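Local coordinates for protein extracellular sialidase/neuraminidase, putative (Aspergillus fumigatus, PDB 2XZK) that probably acts as a secreted exo-sialidase that prefers KDN glycosides, hydrolysing terminal nonulosonic acid residues with its six-bladed beta-propeller, at residues S224-E229 with R242-S247. Numbering follows the deposited sequence.
With FKD (3-deoxy-3-fluoro-D-erythro-alpha-L-manno-non-2-ulopyranosonic acid), chain C.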
# COMPACT_ATOMS: atom_id res chain seq x y z
N SER A 224 7.40 20.08 3.39
CA SER A 224 6.53 20.96 4.13
C SER A 224 5.08 20.75 3.71
O SER A 224 4.75 20.89 2.53
CB SER A 224 6.96 22.42 3.92
OG SER A 224 6.18 23.30 4.70
N GLY A 225 4.22 20.41 4.67
CA GLY A 225 2.80 20.27 4.42
C GLY A 225 2.34 18.90 3.97
O GLY A 225 1.16 18.73 3.65
N ALA A 226 3.26 17.94 3.93
CA ALA A 226 2.91 16.56 3.51
C ALA A 226 2.04 15.88 4.54
O ALA A 226 1.99 16.27 5.71
CB ALA A 226 4.17 15.72 3.25
N GLY A 227 1.34 14.84 4.10
CA GLY A 227 0.53 14.05 5.01
C GLY A 227 1.30 12.96 5.72
O GLY A 227 2.51 12.79 5.53
N ALA A 228 0.59 12.23 6.57
CA ALA A 228 1.17 11.10 7.28
C ALA A 228 1.25 9.89 6.36
O ALA A 228 2.22 9.14 6.42
CB ALA A 228 0.36 10.79 8.53
N GLU A 229 0.22 9.71 5.52
CA GLU A 229 0.16 8.57 4.60
C GLU A 229 0.25 9.06 3.18
O GLU A 229 -0.74 9.56 2.60
CB GLU A 229 -1.11 7.74 4.80
CG GLU A 229 -1.08 6.90 6.07
CD GLU A 229 -2.21 5.89 6.14
OE1 GLU A 229 -3.24 6.09 5.45
OE2 GLU A 229 -2.05 4.88 6.86
N ARG A 242 3.63 13.85 -5.13
CA ARG A 242 3.08 13.30 -3.90
C ARG A 242 1.57 13.48 -3.92
O ARG A 242 1.07 14.56 -4.24
CB ARG A 242 3.64 14.00 -2.66
CG ARG A 242 5.02 13.53 -2.18
CD ARG A 242 4.95 12.20 -1.45
NE ARG A 242 4.24 12.26 -0.16
CZ ARG A 242 4.80 11.98 1.02
NH1 ARG A 242 6.07 11.62 1.10
NH2 ARG A 242 4.07 12.05 2.12
N ASN A 243 0.85 12.41 -3.59
CA ASN A 243 -0.60 12.44 -3.48
C ASN A 243 -0.96 11.77 -2.15
O ASN A 243 -0.91 10.54 -2.00
CB ASN A 243 -1.23 11.75 -4.71
CG ASN A 243 -2.74 11.74 -4.68
OD1 ASN A 243 -3.35 11.55 -3.63
ND2 ASN A 243 -3.35 11.91 -5.85
N ASP A 244 -1.31 12.60 -1.17
CA ASP A 244 -1.38 12.18 0.21
C ASP A 244 -2.79 12.17 0.74
O ASP A 244 -3.65 12.94 0.30
CB ASP A 244 -0.55 13.12 1.09
CG ASP A 244 0.95 12.98 0.87
OD1 ASP A 244 1.41 12.37 -0.13
OD2 ASP A 244 1.68 13.52 1.74
N ARG A 245 -3.03 11.29 1.71
CA ARG A 245 -4.26 11.27 2.48
C ARG A 245 -4.39 12.57 3.29
O ARG A 245 -3.44 13.00 3.95
CB ARG A 245 -4.22 10.06 3.42
CG ARG A 245 -5.28 10.03 4.49
CD ARG A 245 -5.10 8.80 5.33
NE ARG A 245 -5.99 8.80 6.49
CZ ARG A 245 -6.33 7.71 7.18
NH1 ARG A 245 -5.88 6.51 6.81
NH2 ARG A 245 -7.14 7.82 8.22
N PRO A 246 -5.57 13.23 3.21
CA PRO A 246 -5.75 14.45 3.99
C PRO A 246 -5.95 14.16 5.48
O PRO A 246 -6.41 13.07 5.86
CB PRO A 246 -7.02 15.05 3.40
CG PRO A 246 -7.81 13.85 2.99
CD PRO A 246 -6.77 12.91 2.41
N SER A 247 -5.62 15.14 6.33
CA SER A 247 -5.88 14.99 7.77
C SER A 247 -7.37 15.01 8.09
O SER A 247 -7.80 14.44 9.08
CB SER A 247 -5.12 16.04 8.59
OG SER A 247 -5.39 17.36 8.14
C1 FKD C . -7.10 3.75 8.67
F1 FKD C . -5.85 1.97 10.40
C2 FKD C . -5.57 3.68 8.82
C3 FKD C . -5.10 2.30 9.31
C4 FKD C . -3.60 2.35 9.59
O4 FKD C . -3.22 1.12 10.20
C5 FKD C . -3.23 3.53 10.51
O5 FKD C . -1.82 3.59 10.70
C6 FKD C . -3.71 4.85 9.89
O6 FKD C . -5.12 4.75 9.64
C7 FKD C . -3.53 6.11 10.77
O7 FKD C . -4.29 5.97 11.97
C8 FKD C . -4.01 7.37 10.04
O8 FKD C . -3.22 7.57 8.87
C9 FKD C . -3.92 8.63 10.91
O9 FKD C . -2.58 8.83 11.34
O1A FKD C . -7.73 2.70 8.55
O1B FKD C . -7.62 4.89 8.62
O HOH W 1 -2.13 11.50 5.89
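Glu229 and Arg245 run side by side toward the bound 3-fluoro-KDN sugar, and Arg245 NH1 bonds Glu229 OE1 at 3.0 Å as a salt bridge. The two charged planes are steeply inclined to each other, and the nitrogen meets the carboxylate oxygen from above its plane, 52° out of it. Arg245 turns CG away from its own amide (chi1 168°) and stays extended as far as NE, which carries the guanidinium to the ligand. There NH1 and NH2 both donate to FKD O1B, a carboxylate oxygen, at 3.0 Å each, while FKD O8 lies over one guanidinium face. Arg39 and Arg302 also bond the sugar, consistent with the arginine triad of sialidases.

The backbones are pinned beside this pair. Arg245 N donates to Glu229 O at 3.0 Å, nearly straight (167°), and a water accepts from Glu229 N and donates to Arg245 O, so both residues have N and O engaged between them.

Farther back, Asp244 satisfies three donors. Gly227 N reaches its OD2 at 2.7 Å through the anti lone pair; Arg242 NH2 meets the same oxygen on the syn side, and Arg242 NE gives OD1 a 2.8 Å bond through the syn lone pair. Bent at chi2 and chi3, Arg242 folds back for this side-on grip, while its NH1 donates to Asn206 OD1 and Arg205 O and its NH2 also donates to Ala202 O. Ala226 CB packs 3.6 Å from Asp244 OD2.

Thus the loop before strand 232-234 is tied to the end of strand 240-244 by a buried carboxylate whose charge is probably balanced by Arg242, while Glu229, by holding Arg245 NH1, probably helps orient the guanidinium toward the sugar carboxylate.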